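ATP phosphoribosyltransferase (Methanobacterium thermoautotrophicum, PDB 2VD3) catalyses, with magnesium, the condensation of ATP and 5-phosphoribose 1-diphosphate into phosphoribosyl-ATP, the first step of histidine biosynthesis. Local coordinates at residues R21-A26 and E201-G206; M220-R225 and S244-D249; A233-M238 and N269-V274. All coordinates share one frame; numbering follows the deposited sequence.

Contact 1 of 3, residues R21-A26 and E201-G206; sequences RLLENA and EELRTG. With MG (magnesium ion), chain L.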
loop_
_atom_site.group_PDB
_atom_site.type_symbol
_atom_site.label_atom_id
_atom_site.label_comp_id
_atom_site.label_asym_id
_atom_site.label_seq_id
_atom_site.Cartn_x
_atom_site.Cartn_y
_atom_site.Cartn_z
ATOM N N ARG A 21 7.254 17.231 -13.452
ATOM C CA ARG A 21 7.739 18.557 -13.006
ATOM C C ARG A 21 8.374 19.389 -14.122
ATOM O O ARG A 21 8.175 20.601 -14.192
ATOM C CB ARG A 21 8.726 18.427 -11.846
ATOM C CG ARG A 21 8.095 18.483 -10.467
ATOM C CD ARG A 21 9.160 18.386 -9.366
ATOM N NE ARG A 21 9.919 17.134 -9.447
ATOM C CZ ARG A 21 9.704 16.060 -8.682
ATOM N NH1 ARG A 21 8.752 16.069 -7.749
ATOM N NH2 ARG A 21 10.456 14.974 -8.842
ATOM N N LEU A 22 9.134 18.728 -14.992
ATOM C CA LEU A 22 9.779 19.387 -16.128
ATOM C C LEU A 22 8.756 19.959 -17.122
ATOM O O LEU A 22 8.861 21.119 -17.524
ATOM C CB LEU A 22 10.742 18.424 -16.812
ATOM C CG LEU A 22 11.157 18.625 -18.266
ATOM C CD1 LEU A 22 12.059 19.824 -18.428
ATOM C CD2 LEU A 22 11.855 17.353 -18.760
ATOM N N LEU A 23 7.766 19.151 -17.495
ATOM C CA LEU A 23 6.676 19.617 -18.355
ATOM C C LEU A 23 5.929 20.807 -17.724
ATOM O O LEU A 23 5.643 21.800 -18.396
ATOM C CB LEU A 23 5.711 18.466 -18.678
ATOM C CG LEU A 23 6.248 17.350 -19.591
ATOM C CD1 LEU A 23 5.301 16.150 -19.626
ATOM C CD2 LEU A 23 6.513 17.854 -21.001
ATOM N N GLU A 24 5.623 20.689 -16.430
ATOM C CA GLU A 24 5.067 21.778 -15.646
ATOM C C GLU A 24 5.890 23.060 -15.817
ATOM O O GLU A 24 5.345 24.108 -16.171
ATOM C CB GLU A 24 4.992 21.361 -14.174
ATOM C CG GLU A 24 4.730 22.487 -13.175
ATOM C CD GLU A 24 3.285 22.924 -13.131
ATOM O OE1 GLU A 24 2.497 22.492 -14.003
ATOM O OE2 GLU A 24 2.933 23.715 -12.219
ATOM N N ASN A 25 7.199 22.965 -15.596
ATOM C CA ASN A 25 8.075 24.126 -15.735
ATOM C C ASN A 25 8.206 24.657 -17.170
ATOM O O ASN A 25 8.547 25.831 -17.379
ATOM C CB ASN A 25 9.452 23.846 -15.113
ATOM C CG ASN A 25 9.399 23.740 -13.586
ATOM O OD1 ASN A 25 8.337 23.560 -13.000
ATOM N ND2 ASN A 25 10.547 23.849 -12.948
ATOM N N ALA A 26 7.926 23.788 -18.142
ATOM C CA ALA A 26 8.007 24.115 -19.568
ATOM C C ALA A 26 6.723 24.778 -20.089
ATOM O O ALA A 26 6.627 25.113 -21.271
ATOM C CB ALA A 26 8.316 22.854 -20.379
ATOM N N GLU A 201 8.908 21.365 -31.893
ATOM C CA GLU A 201 9.948 22.338 -31.544
ATOM C C GLU A 201 9.468 23.327 -30.479
ATOM O O GLU A 201 10.277 23.856 -29.713
ATOM C CB GLU A 201 10.451 23.088 -32.779
ATOM C CG GLU A 201 11.281 22.233 -33.755
ATOM C CD GLU A 201 12.590 21.715 -33.160
ATOM O OE1 GLU A 201 12.957 20.560 -33.459
ATOM O OE2 GLU A 201 13.251 22.456 -32.403
ATOM N N GLU A 202 8.161 23.571 -30.428
ATOM C CA GLU A 202 7.592 24.428 -29.398
ATOM C C GLU A 202 7.772 23.801 -28.004
ATOM O O GLU A 202 8.251 24.458 -27.076
ATOM C CB GLU A 202 6.121 24.737 -29.687
ATOM C CG GLU A 202 5.498 25.696 -28.684
ATOM C CD GLU A 202 4.037 25.981 -28.951
ATOM O OE1 GLU A 202 3.594 25.829 -30.113
ATOM O OE2 GLU A 202 3.330 26.373 -27.994
ATOM N N LEU A 203 7.401 22.531 -27.872
ATOM C CA LEU A 203 7.617 21.793 -26.638
ATOM C C LEU A 203 9.115 21.638 -26.348
ATOM O O LEU A 203 9.550 21.767 -25.193
ATOM C CB LEU A 203 6.910 20.426 -26.683
ATOM C CG LEU A 203 6.995 19.525 -25.441
ATOM C CD1 LEU A 203 6.478 20.216 -24.167
ATOM C CD2 LEU A 203 6.241 18.232 -25.668
ATOM N N ARG A 204 9.894 21.388 -27.401
ATOM C CA ARG A 204 11.341 21.238 -27.277
ATOM C C ARG A 204 12.001 22.514 -26.757
ATOM O O ARG A 204 12.877 22.444 -25.900
ATOM C CB ARG A 204 11.944 20.839 -28.620
ATOM C CG ARG A 204 13.341 20.273 -28.566
ATOM C CD ARG A 204 13.784 19.950 -29.979
ATOM N NE ARG A 204 15.144 19.428 -30.054
ATOM C CZ ARG A 204 15.753 19.089 -31.191
ATOM N NH1 ARG A 204 16.993 18.613 -31.163
ATOM N NH2 ARG A 204 15.129 19.223 -32.359
ATOM N N THR A 205 11.585 23.675 -27.268
ATOM C CA THR A 205 12.099 24.950 -26.759
ATOM C C THR A 205 11.741 25.127 -25.281
ATOM O O THR A 205 12.574 25.554 -24.489
ATOM C CB THR A 205 11.592 26.166 -27.582
ATOM O OG1 THR A 205 11.761 25.910 -28.983
ATOM C CG2 THR A 205 12.362 27.435 -27.219
ATOM N N GLY A 206 10.506 24.773 -24.915
ATOM C CA GLY A 206 10.021 24.913 -23.538
ATOM C C GLY A 206 10.842 24.076 -22.584
ATOM O O GLY A 206 11.362 24.581 -21.583
HETATM MG MG MG L . 0.123 23.000 -14.579
#
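Leu-203 holds CG anti to its backbone N (chi1 -178°), and Leu-23 holds CG beside its own (chi1 -69°). These turns bring two methyl groups into the seam between the helices, though neither CB aims straight at the other segment. CD2 of Leu-23 touches CD1 of Leu-203 at 4.0 Å, and the two side chains cross obliquely. Both leucines are buried. Leu-23 also rests on Ile-207 and Val-9, while Leu-203 rests on Val-28 and Ile-5, so both side chains belong to a wider apolar layer.

The closest approach is at Ala-26. Its CB points at the partner helix and sits 3.6 Å from the backbone C of Gly-206. With no side chain on Gly-206, the backbones come together there, and the CA atoms of Ala-26 and Gly-206 are 4.5 Å apart. A methyl thus packs directly on a peptide group.

The polar groups of the two segments work away from this seam. OE1 of Glu-24 binds a magnesium ion at 2.5 Å. On the other helix, NH2 of Arg-204 forms a salt bridge with OE1 of Glu-201 at 2.8 Å. The carboxylate oxygen uses its syn lone pair and lies in the guanidinium plane, at its edge. Glu-87 is a second acidic partner of Arg-204, which ties the helix to a neighbouring strand. OG1 of Thr-205 bonds back to O of Glu-201 at 2.6 Å. That oxygen also takes the backbone N of Thr-205, from the opposite face of its plane.

Phe-265 of a second subunit packs on Glu-202 and Thr-205. The contact is a helix-helix packing of the periplasmic-binding-protein-like part of the long-form enzyme, with helices 16-25 and 197-212 meeting beside strand 5-10.

Contact 2 of 3, residues M220-R225 and S244-D249; sequences MLNIDR and SEVLSD. With HIS (histidine), chain C.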
loop_
_atom_site.group_PDB
_atom_site.type_symbol
_atom_site.label_atom_id
_atom_site.label_comp_id
_atom_site.label_asym_id
_atom_site.label_seq_id
_atom_site.Cartn_x
_atom_site.Cartn_y
_atom_site.Cartn_z
ATOM N N MET A 220 19.901 39.140 -6.509
ATOM C CA MET A 220 19.635 40.574 -6.332
ATOM C C MET A 220 20.227 41.073 -5.016
ATOM O O MET A 220 20.226 40.354 -4.016
ATOM C CB MET A 220 18.130 40.859 -6.317
ATOM C CG MET A 220 17.366 40.397 -7.532
ATOM S SD MET A 220 15.592 40.291 -7.235
ATOM C CE MET A 220 15.041 41.967 -7.525
ATOM N N LEU A 221 20.713 42.315 -5.025
ATOM C CA LEU A 221 21.323 42.925 -3.838
ATOM C C LEU A 221 21.204 44.445 -3.836
ATOM O O LEU A 221 21.102 45.072 -4.893
ATOM C CB LEU A 221 22.798 42.519 -3.705
ATOM C CG LEU A 221 23.791 42.805 -4.841
ATOM C CD1 LEU A 221 24.232 44.273 -4.912
ATOM C CD2 LEU A 221 25.002 41.926 -4.662
ATOM N N ASN A 222 21.222 45.020 -2.638
ATOM C CA ASN A 222 21.314 46.459 -2.461
ATOM C C ASN A 222 22.757 46.856 -2.144
ATOM O O ASN A 222 23.364 46.320 -1.216
ATOM C CB ASN A 222 20.373 46.922 -1.346
ATOM C CG ASN A 222 18.908 46.769 -1.713
ATOM O OD1 ASN A 222 18.514 46.957 -2.867
ATOM N ND2 ASN A 222 18.085 46.443 -0.719
ATOM N N ILE A 223 23.304 47.782 -2.928
ATOM C CA ILE A 223 24.668 48.264 -2.716
ATOM C C ILE A 223 24.718 49.785 -2.705
ATOM O O ILE A 223 24.005 50.443 -3.466
ATOM C CB ILE A 223 25.673 47.676 -3.765
ATOM C CG1 ILE A 223 27.124 47.962 -3.377
ATOM C CG2 ILE A 223 25.411 48.209 -5.156
ATOM C CD1 ILE A 223 27.636 47.158 -2.215
ATOM N N ASP A 224 25.547 50.338 -1.824
ATOM C CA ASP A 224 25.845 51.762 -1.849
ATOM C C ASP A 224 26.694 52.038 -3.088
ATOM O O ASP A 224 27.623 51.279 -3.396
ATOM C CB ASP A 224 26.552 52.202 -0.560
ATOM C CG ASP A 224 25.716 51.927 0.689
ATOM O OD1 ASP A 224 25.085 52.876 1.206
ATOM O OD2 ASP A 224 25.673 50.760 1.143
ATOM N N ARG A 225 26.352 53.115 -3.794
ATOM C CA ARG A 225 26.956 53.475 -5.084
ATOM C C ARG A 225 28.490 53.539 -5.091
ATOM O O ARG A 225 29.119 53.252 -6.114
ATOM C CB ARG A 225 26.387 54.812 -5.561
ATOM C CG ARG A 225 26.441 55.023 -7.051
ATOM C CD ARG A 225 25.313 55.926 -7.480
ATOM N NE ARG A 225 25.077 55.833 -8.917
ATOM C CZ ARG A 225 23.929 56.147 -9.510
ATOM N NH1 ARG A 225 23.812 56.027 -10.826
ATOM N NH2 ARG A 225 22.900 56.576 -8.789
ATOM N N SER A 244 19.624 49.334 -10.786
ATOM C CA SER A 244 18.429 50.161 -10.629
ATOM C C SER A 244 18.473 51.022 -9.364
ATOM O O SER A 244 19.181 50.703 -8.413
ATOM C CB SER A 244 17.178 49.284 -10.634
ATOM O OG SER A 244 17.003 48.643 -11.886
ATOM N N GLU A 245 17.717 52.116 -9.365
ATOM C CA GLU A 245 17.750 53.077 -8.267
ATOM C C GLU A 245 16.988 52.534 -7.065
ATOM O O GLU A 245 15.991 51.819 -7.220
ATOM C CB GLU A 245 17.158 54.423 -8.715
ATOM C CG GLU A 245 17.432 55.606 -7.783
ATOM C CD GLU A 245 18.822 56.230 -7.970
ATOM O OE1 GLU A 245 19.236 57.037 -7.103
ATOM O OE2 GLU A 245 19.498 55.926 -8.981
ATOM N N VAL A 246 17.479 52.868 -5.872
ATOM C CA VAL A 246 16.802 52.546 -4.620
ATOM C C VAL A 246 16.501 53.851 -3.889
ATOM O O VAL A 246 17.382 54.693 -3.741
ATOM C CB VAL A 246 17.657 51.602 -3.734
ATOM C CG1 VAL A 246 17.068 51.462 -2.329
ATOM C CG2 VAL A 246 17.792 50.239 -4.384
ATOM N N LEU A 247 15.255 54.021 -3.452
ATOM C CA LEU A 247 14.850 55.233 -2.734
ATOM C C LEU A 247 15.172 55.156 -1.238
ATOM O O LEU A 247 14.339 54.733 -0.427
ATOM C CB LEU A 247 13.363 55.542 -2.960
ATOM C CG LEU A 247 12.888 55.836 -4.386
ATOM C CD1 LEU A 247 11.408 56.195 -4.380
ATOM C CD2 LEU A 247 13.700 56.943 -5.062
ATOM N N SER A 248 16.390 55.571 -0.888
ATOM C CA SER A 248 16.864 55.562 0.499
ATOM C C SER A 248 17.659 56.826 0.829
ATOM O O SER A 248 17.698 57.774 0.035
ATOM C CB SER A 248 17.728 54.325 0.764
ATOM O OG SER A 248 18.994 54.454 0.137
ATOM N N ASP A 249 18.298 56.815 2.000
ATOM C CA ASP A 249 19.087 57.946 2.507
ATOM C C ASP A 249 20.405 58.139 1.765
ATOM O O ASP A 249 20.826 59.273 1.523
ATOM C CB ASP A 249 19.365 57.761 3.997
ATOM C CG ASP A 249 18.109 57.464 4.787
ATOM O OD1 ASP A 249 17.048 58.045 4.463
ATOM O OD2 ASP A 249 18.181 56.651 5.733
HETATM N N HIS C . 15.403 47.270 -2.997
HETATM C CA HIS C . 14.351 46.308 -2.528
HETATM C C HIS C . 14.438 46.079 -1.025
HETATM O O HIS C . 13.533 45.502 -0.426
HETATM C CB HIS C . 14.470 44.969 -3.264
HETATM C CG HIS C . 15.830 44.346 -3.172
HETATM N ND1 HIS C . 16.649 44.183 -4.269
HETATM C CD2 HIS C . 16.512 43.848 -2.115
HETATM C CE1 HIS C . 17.780 43.612 -3.890
HETATM N NE2 HIS C . 17.723 43.402 -2.586
HETATM O OXT HIS C . 15.420 46.458 -0.372
#
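Asn-222 and Val-246 meet beside a bound histidine. The asparagine leaves strand 216-224 at CB with CG beside the backbone N (chi1 -68°), and this turn carries its amide to the ligand. CG then lies 3.7 Å from NE2 of the histidine. At the tip, OD1 accepts the amino N of the ligand at 3.1 Å. The same OD1 is touched at 3.7 Å by CG2 of Val-246, whose CB points toward the asparagine's strand. The other branch, ND2, gives a 2.7 Å bond to OXT of the histidine (N-H...O angle 151°). It also bonds OD2 of Asp-278. One amide thus reads both the amino and the carboxylate group of the ligand, and its two partners fix which way it is flipped.

Farther out, Arg-225 and Glu-245 form a salt bridge, NH2 to OE2 at 3.5 Å, whose hydrogen bond is weak. The chains cross at about a right angle and the charged planes are 50° apart.

Thr-242, Met-238 and Val-258 of a third subunit are among the further residues that bond the ligand. This is an inhibitor site at a subunit interface of the GlnB-like C-terminal domain, occupied in the histidine-inhibited enzyme.

Contact 3 of 3, residues A233-M238 and N269-V274; sequences ALMPGM and NRLKAV. With HIS (histidine), chain B.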
loop_
_atom_site.group_PDB
_atom_site.type_symbol
_atom_site.label_atom_id
_atom_site.label_comp_id
_atom_site.label_asym_id
_atom_site.label_seq_id
_atom_site.Cartn_x
_atom_site.Cartn_y
_atom_site.Cartn_z
ATOM N N ALA A 233 32.580 43.552 -11.207
ATOM C CA ALA A 233 33.585 42.504 -11.381
ATOM C C ALA A 233 33.192 41.175 -10.730
ATOM O O ALA A 233 33.671 40.121 -11.143
ATOM C CB ALA A 233 34.949 42.976 -10.864
ATOM N N LEU A 234 32.324 41.228 -9.720
ATOM C CA LEU A 234 31.890 40.023 -9.009
ATOM C C LEU A 234 30.683 39.353 -9.668
ATOM O O LEU A 234 30.532 38.128 -9.614
ATOM C CB LEU A 234 31.578 40.336 -7.540
ATOM C CG LEU A 234 32.701 40.785 -6.598
ATOM C CD1 LEU A 234 32.111 41.188 -5.260
ATOM C CD2 LEU A 234 33.783 39.719 -6.413
ATOM N N MET A 235 29.827 40.162 -10.288
ATOM C CA MET A 235 28.616 39.667 -10.919
ATOM C C MET A 235 28.579 40.018 -12.405
ATOM O O MET A 235 27.833 40.916 -12.797
ATOM C CB MET A 235 27.374 40.258 -10.236
ATOM C CG MET A 235 27.228 39.947 -8.765
ATOM S SD MET A 235 25.524 39.525 -8.378
ATOM C CE MET A 235 24.717 41.112 -8.377
ATOM N N PRO A 236 29.353 39.302 -13.248
ATOM C CA PRO A 236 29.288 39.658 -14.669
ATOM C C PRO A 236 27.915 39.333 -15.270
ATOM O O PRO A 236 27.450 40.036 -16.161
ATOM C CB PRO A 236 30.383 38.797 -15.309
ATOM C CG PRO A 236 31.189 38.244 -14.172
ATOM C CD PRO A 236 30.269 38.175 -13.008
ATOM N N GLY A 237 27.272 38.284 -14.764
ATOM C CA GLY A 237 25.975 37.858 -15.265
ATOM C C GLY A 237 26.061 37.423 -16.714
ATOM O O GLY A 237 27.116 36.971 -17.177
ATOM N N MET A 238 24.957 37.570 -17.439
ATOM C CA MET A 238 24.899 37.067 -18.805
ATOM C C MET A 238 25.490 38.032 -19.831
ATOM O O MET A 238 26.311 37.629 -20.652
ATOM C CB MET A 238 23.487 36.590 -19.155
ATOM C CG MET A 238 23.345 35.085 -18.960
ATOM S SD MET A 238 21.668 34.431 -18.839
ATOM C CE MET A 238 22.007 32.675 -18.908
ATOM N N ASN A 269 30.045 35.718 0.141
ATOM C CA ASN A 269 31.137 36.211 0.991
ATOM C C ASN A 269 31.891 37.382 0.351
ATOM O O ASN A 269 32.237 38.351 1.028
ATOM C CB ASN A 269 32.115 35.084 1.343
ATOM C CG ASN A 269 31.413 33.790 1.723
ATOM O OD1 ASN A 269 30.226 33.780 2.031
ATOM N ND2 ASN A 269 32.154 32.686 1.700
ATOM N N ARG A 270 32.135 37.277 -0.953
ATOM C CA ARG A 270 32.748 38.351 -1.733
ATOM C C ARG A 270 31.859 39.599 -1.842
ATOM O O ARG A 270 32.355 40.728 -1.818
ATOM C CB ARG A 270 33.151 37.831 -3.119
ATOM C CG ARG A 270 34.623 37.435 -3.216
ATOM C CD ARG A 270 34.887 36.418 -4.327
ATOM N NE ARG A 270 35.217 35.083 -3.809
ATOM C CZ ARG A 270 36.423 34.514 -3.882
ATOM N NH1 ARG A 270 37.439 35.145 -4.465
ATOM N NH2 ARG A 270 36.619 33.304 -3.374
ATOM N N LEU A 271 30.548 39.396 -1.944
ATOM C CA LEU A 271 29.593 40.511 -1.976
ATOM C C LEU A 271 29.468 41.222 -0.625
ATOM O O LEU A 271 29.516 42.453 -0.573
ATOM C CB LEU A 271 28.212 40.059 -2.472
ATOM C CG LEU A 271 28.061 39.556 -3.913
ATOM C CD1 LEU A 271 26.676 38.931 -4.127
ATOM C CD2 LEU A 271 28.352 40.652 -4.942
ATOM N N LYS A 272 29.314 40.446 0.451
ATOM C CA LYS A 272 29.190 40.987 1.812
ATOM C C LYS A 272 30.401 41.826 2.232
ATOM O O LYS A 272 30.249 42.887 2.841
ATOM C CB LYS A 272 28.960 39.862 2.829
ATOM C CG LYS A 272 27.601 39.163 2.726
ATOM C CD LYS A 272 26.435 40.052 3.134
ATOM C CE LYS A 272 26.410 40.317 4.633
ATOM N NZ LYS A 272 25.457 41.416 4.953
ATOM N N ALA A 273 31.593 41.339 1.891
ATOM C CA ALA A 273 32.854 42.020 2.184
ATOM C C ALA A 273 33.002 43.356 1.436
ATOM O O ALA A 273 33.841 44.183 1.791
ATOM C CB ALA A 273 34.029 41.098 1.876
ATOM N N VAL A 274 32.176 43.560 0.409
ATOM C CA VAL A 274 32.208 44.789 -0.391
ATOM C C VAL A 274 31.095 45.782 0.000
ATOM O O VAL A 274 31.092 46.936 -0.436
ATOM C CB VAL A 274 32.248 44.460 -1.920
ATOM C CG1 VAL A 274 31.464 45.469 -2.771
ATOM C CG2 VAL A 274 33.694 44.354 -2.391
HETATM N N HIS B . 21.305 41.754 -16.834
HETATM C CA HIS B . 21.430 40.521 -15.988
HETATM C C HIS B . 22.300 39.469 -16.664
HETATM O O HIS B . 22.698 38.488 -16.039
HETATM C CB HIS B . 20.051 39.930 -15.679
HETATM C CG HIS B . 19.225 39.650 -16.897
HETATM N ND1 HIS B . 18.057 40.330 -17.176
HETATM C CD2 HIS B . 19.397 38.767 -17.908
HETATM C CE1 HIS B . 17.547 39.877 -18.309
HETATM N NE2 HIS B . 18.344 38.930 -18.774
HETATM O OXT HIS B . 22.621 39.570 -17.856
#
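The backbone N of Met-238 serves both carboxylate oxygens of a bound histidine. Its bond to O is short and nearly straight, 2.8 Å with an N-H...O angle of 165°. The bond to OXT is weak. Gly-237 comes just before, at a positive phi of 63°. Its CA passes 3.4 Å from O of the ligand, and no side chain stands between the backbone and the carboxylate. Thr-239 and Thr-242 add further bonds to this histidine, as does Asn-222 of a second subunit.

A few residues back, the same chain packs on helix 264-272. Leu-234 has the largest share of this packing and points its CB at the helix. Its CD2 methyl lies against the aliphatic part of Arg-270, 3.8 Å from CB. The two side chains cross at about a right angle, and the guanidinium of Arg-270 turns off elsewhere. The other branch of Leu-234, CD1, rests 3.5 Å from the backbone O of Arg-270 and 3.8 Å from CD2 of Leu-271.

That CD2 methyl of Leu-271 also receives CG of Met-235, at 4.0 Å. Met-235 sets CG beside its backbone N (chi1 -60°). Its chain bends further on, and the side chain also packs on Val-255 and Ala-257. Leu-271 reaches Leu-221 of the same sheet. An alanine in place of Leu-234 would remove both methyl branches and is likely to leave a gap over Arg-270 and part of Leu-271 without its apolar neighbour.

The chemistry divides along the segment. Apolar side chains of Leu-234 and Met-235 join it to the helix, while the N-H of Met-238 donates to the ligand's carboxylate. That bond probably depends more on the backbone path through Gly-237 than on the Met-238 side chain.

How the contacts relate
From the N terminus, helix 16-25 comes early and helix 197-212 late, so contact 1 closes a loop of 174 residues that holds most of the larger sheet. Helix 197-212 then leads into strand 216-224 and the C-terminal domain. Contact 1 is in series with the other two. Contact 2 closes a loop of 18 residues holding helix 228-234, and contact 3 one of 30 residues with strands 242-246 and 252-260. The two cross, since their segments alternate along the chain. They touch where CD2 of Leu-221 meets CD1 of Leu-271 at 3.5 Å. Together they tie helices 228-234 and 264-272 to the four-stranded antiparallel sheet and contribute to histidine sites shared with neighbouring subunits.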